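Local coordinates for protein malonate decarboxylase subunit alpha (Acinetobacter baumannii ATCC 17978, PDB 6MPR) that probably transfers acyl carrier protein from its acetyl thioester to malonate as the alpha subunit of malonate decarboxylase, which converts malonate to acetate and carbon dioxide, at residues Asp60-Ala72 / Leu150-Ala162. Residues are numbered along the deposited sequence; the frame is centred on the assembly and turned at random. Where two conformers were deposited one is given.
Sequences DKVVLEGNNQKQA and LVVDLIPNVVLSA
V62, V63 and L64 pair in parallel register with V158, V159 and L160, joining two inner strands of an eight-stranded parallel sheet; strands 90-94 and 194-199 flank the pair. On one face V62 and V158 lie side by side, and L160 slants between V62 and L64, its CD1 3.8 Å from V62 CG1. On the other, V63 and V159 point the same way; with V63 CG1 anti to the backbone N (chi1 170°), CG2 sits beside that N and reaches P156 CB at 3.7 Å.

Where the strands begin, N157 grips K61 twice: its OD1 takes K61 N on an in-plane lone pair at 2.9 Å, and its backbone N shares K61 O with V158 N. A water bridges N157 OD1 and, weakly, K61 NZ.

Just past the end of strand 61-64, E65 lays its carboxylate over S161. S161 OG donates a hydrogen bond to E65 OE2 from above the carboxylate plane, 76° out of it, and A162 N donates to OE1; S181 OG also bonds OE2. K70, further bonded to S177 O and S181 OG, bends at chi3 (75°) to bring NZ within 2.9 Å of A162 O.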
# COMPACT_ATOMS: atom_id res chain seq x y z
N ASP A 60 -15.34 5.51 -21.98
CA ASP A 60 -13.97 5.44 -21.45
C ASP A 60 -13.95 5.60 -19.94
O ASP A 60 -14.69 6.41 -19.38
CB ASP A 60 -13.12 6.56 -22.06
CG ASP A 60 -12.40 6.14 -23.31
OD1 ASP A 60 -12.45 4.94 -23.67
OD2 ASP A 60 -11.75 7.01 -23.92
N LYS A 61 -13.08 4.84 -19.28
CA LYS A 61 -12.65 5.16 -17.92
C LYS A 61 -11.65 6.30 -17.98
O LYS A 61 -10.57 6.16 -18.55
CB LYS A 61 -12.03 3.93 -17.25
CG LYS A 61 -13.01 2.78 -17.06
CD LYS A 61 -12.32 1.59 -16.40
CE LYS A 61 -13.24 0.37 -16.33
NZ LYS A 61 -13.73 -0.04 -17.67
N VAL A 62 -11.99 7.43 -17.37
CA VAL A 62 -11.19 8.66 -17.46
C VAL A 62 -10.80 9.02 -16.04
O VAL A 62 -11.67 9.37 -15.23
CB VAL A 62 -11.98 9.80 -18.11
CG1 VAL A 62 -11.14 11.08 -18.14
CG2 VAL A 62 -12.42 9.38 -19.52
N VAL A 63 -9.51 8.93 -15.74
CA VAL A 63 -8.98 9.47 -14.49
C VAL A 63 -8.80 10.97 -14.67
O VAL A 63 -8.17 11.41 -15.64
CB VAL A 63 -7.64 8.80 -14.15
CG1 VAL A 63 -6.95 9.52 -12.98
CG2 VAL A 63 -7.85 7.31 -13.82
N LEU A 64 -9.33 11.75 -13.73
CA LEU A 64 -9.26 13.21 -13.79
C LEU A 64 -8.77 13.69 -12.45
O LEU A 64 -9.35 13.34 -11.41
CB LEU A 64 -10.64 13.82 -14.11
CG LEU A 64 -10.76 15.35 -14.01
CD1 LEU A 64 -9.79 16.00 -14.97
CD2 LEU A 64 -12.19 15.79 -14.32
N GLU A 65 -7.67 14.45 -12.45
CA GLU A 65 -7.15 15.04 -11.22
C GLU A 65 -7.88 16.34 -10.91
O GLU A 65 -7.91 17.24 -11.75
CB GLU A 65 -5.65 15.31 -11.36
CG GLU A 65 -4.77 14.06 -11.47
CD GLU A 65 -3.30 14.40 -11.59
OE1 GLU A 65 -2.96 15.60 -11.57
OE2 GLU A 65 -2.48 13.48 -11.74
N GLY A 66 -8.51 16.43 -9.74
CA GLY A 66 -8.87 15.26 -8.96
C GLY A 66 -7.92 14.73 -7.89
O GLY A 66 -8.23 13.72 -7.25
N ASN A 67 -6.76 15.34 -7.70
CA ASN A 67 -5.95 15.07 -6.52
C ASN A 67 -6.62 15.70 -5.31
O ASN A 67 -7.52 16.53 -5.43
CB ASN A 67 -4.54 15.66 -6.62
CG ASN A 67 -3.75 15.18 -7.82
OD1 ASN A 67 -3.18 14.09 -7.80
ND2 ASN A 67 -3.63 16.03 -8.83
N ASN A 68 -6.15 15.34 -4.12
CA ASN A 68 -6.71 15.99 -2.94
C ASN A 68 -6.47 17.50 -2.97
O ASN A 68 -7.35 18.27 -2.58
CB ASN A 68 -6.16 15.40 -1.65
CG ASN A 68 -6.82 16.02 -0.42
OD1 ASN A 68 -7.92 15.63 -0.02
ND2 ASN A 68 -6.16 17.01 0.17
N GLN A 69 -5.31 17.94 -3.46
CA GLN A 69 -4.98 19.36 -3.51
C GLN A 69 -4.89 19.85 -4.96
O GLN A 69 -5.75 20.63 -5.39
CB GLN A 69 -3.67 19.61 -2.76
CG GLN A 69 -3.71 19.15 -1.30
CD GLN A 69 -2.32 18.86 -0.76
OE1 GLN A 69 -1.88 17.71 -0.73
NE2 GLN A 69 -1.62 19.90 -0.32
N LYS A 70 -3.89 19.42 -5.72
CA LYS A 70 -3.72 19.88 -7.10
C LYS A 70 -4.89 19.46 -7.98
O LYS A 70 -5.28 18.29 -7.97
CB LYS A 70 -2.41 19.30 -7.66
CG LYS A 70 -2.25 19.43 -9.17
CD LYS A 70 -0.88 18.92 -9.59
CE LYS A 70 -0.81 17.40 -9.58
NZ LYS A 70 0.57 16.88 -9.91
N GLN A 71 -5.44 20.41 -8.74
CA GLN A 71 -6.54 20.15 -9.67
C GLN A 71 -6.09 20.49 -11.09
O GLN A 71 -5.62 21.61 -11.35
CB GLN A 71 -7.80 20.98 -9.36
CG GLN A 71 -8.28 20.92 -7.90
CD GLN A 71 -8.65 19.52 -7.49
OE1 GLN A 71 -9.33 18.79 -8.24
NE2 GLN A 71 -8.20 19.11 -6.30
N ALA A 72 -6.28 19.55 -12.00
CA ALA A 72 -6.09 19.83 -13.42
C ALA A 72 -7.33 20.57 -13.92
O ALA A 72 -8.15 20.07 -14.70
CB ALA A 72 -5.86 18.53 -14.19
N LEU A 150 -6.56 0.48 -10.53
CA LEU A 150 -6.13 0.89 -11.86
C LEU A 150 -5.30 -0.16 -12.59
O LEU A 150 -5.07 0.00 -13.80
CB LEU A 150 -5.33 2.20 -11.77
CG LEU A 150 -6.04 3.39 -11.11
CD1 LEU A 150 -5.10 4.60 -11.11
CD2 LEU A 150 -7.35 3.73 -11.79
N VAL A 151 -4.82 -1.21 -11.92
CA VAL A 151 -4.13 -2.30 -12.63
C VAL A 151 -4.92 -3.60 -12.56
O VAL A 151 -4.40 -4.66 -12.94
CB VAL A 151 -2.68 -2.49 -12.13
CG1 VAL A 151 -1.85 -1.20 -12.38
CG2 VAL A 151 -2.64 -2.92 -10.67
N VAL A 152 -6.17 -3.55 -12.11
CA VAL A 152 -6.96 -4.77 -11.96
C VAL A 152 -8.27 -4.63 -12.73
O VAL A 152 -8.40 -5.13 -13.85
CB VAL A 152 -7.22 -5.12 -10.48
CG1 VAL A 152 -8.11 -6.37 -10.37
CG2 VAL A 152 -5.90 -5.36 -9.76
N ASP A 153 -9.27 -3.94 -12.14
CA ASP A 153 -10.59 -3.86 -12.76
C ASP A 153 -11.05 -2.45 -13.08
O ASP A 153 -12.19 -2.28 -13.53
CB ASP A 153 -11.65 -4.56 -11.87
CG ASP A 153 -11.67 -4.06 -10.44
OD1 ASP A 153 -10.86 -3.16 -10.14
OD2 ASP A 153 -12.47 -4.58 -9.62
N LEU A 154 -10.22 -1.43 -12.85
CA LEU A 154 -10.50 -0.07 -13.29
C LEU A 154 -9.33 0.45 -14.13
O LEU A 154 -8.82 1.55 -13.91
CB LEU A 154 -10.73 0.87 -12.11
CG LEU A 154 -12.00 0.64 -11.27
CD1 LEU A 154 -12.12 1.62 -10.10
CD2 LEU A 154 -13.21 0.73 -12.20
N ILE A 155 -8.88 -0.35 -15.09
CA ILE A 155 -7.70 0.04 -15.86
C ILE A 155 -8.08 1.25 -16.70
O ILE A 155 -9.05 1.19 -17.47
CB ILE A 155 -7.18 -1.12 -16.73
CG1 ILE A 155 -6.78 -2.31 -15.85
CG2 ILE A 155 -5.99 -0.65 -17.59
CD1 ILE A 155 -6.35 -3.57 -16.64
N PRO A 156 -7.38 2.38 -16.57
CA PRO A 156 -7.88 3.63 -17.15
C PRO A 156 -7.58 3.72 -18.63
O PRO A 156 -6.51 3.33 -19.10
CB PRO A 156 -7.14 4.71 -16.35
CG PRO A 156 -5.84 4.06 -15.98
CD PRO A 156 -6.18 2.59 -15.74
N ASN A 157 -8.55 4.25 -19.37
CA ASN A 157 -8.38 4.52 -20.80
C ASN A 157 -7.75 5.87 -21.07
O ASN A 157 -7.06 6.04 -22.09
CB ASN A 157 -9.72 4.47 -21.52
CG ASN A 157 -10.40 3.14 -21.38
OD1 ASN A 157 -11.45 3.03 -20.76
ND2 ASN A 157 -9.81 2.11 -21.99
N VAL A 158 -7.99 6.84 -20.19
CA VAL A 158 -7.53 8.22 -20.33
C VAL A 158 -7.14 8.71 -18.94
O VAL A 158 -7.84 8.43 -17.96
CB VAL A 158 -8.61 9.14 -20.93
CG1 VAL A 158 -8.11 10.59 -21.03
CG2 VAL A 158 -9.09 8.61 -22.29
N VAL A 159 -6.03 9.42 -18.85
CA VAL A 159 -5.64 10.10 -17.62
C VAL A 159 -5.42 11.58 -17.93
O VAL A 159 -4.65 11.91 -18.84
CB VAL A 159 -4.39 9.47 -16.99
CG1 VAL A 159 -4.01 10.22 -15.72
CG2 VAL A 159 -4.64 7.99 -16.66
N LEU A 160 -6.09 12.45 -17.16
CA LEU A 160 -6.02 13.91 -17.30
C LEU A 160 -5.37 14.44 -16.03
O LEU A 160 -5.97 14.42 -14.95
CB LEU A 160 -7.41 14.50 -17.49
CG LEU A 160 -8.25 13.94 -18.64
CD1 LEU A 160 -9.65 14.59 -18.62
CD2 LEU A 160 -7.54 14.18 -19.96
N SER A 161 -4.12 14.91 -16.15
CA SER A 161 -3.30 15.25 -15.00
C SER A 161 -2.71 16.64 -15.16
O SER A 161 -2.85 17.28 -16.21
CB SER A 161 -2.16 14.23 -14.80
OG SER A 161 -2.66 12.96 -14.45
N ALA A 162 -2.05 17.12 -14.11
CA ALA A 162 -1.46 18.46 -14.11
C ALA A 162 -0.04 18.45 -13.56
O ALA A 162 0.29 17.67 -12.66
CB ALA A 162 -2.29 19.43 -13.27
O HOH W 1 -14.01 1.63 -20.56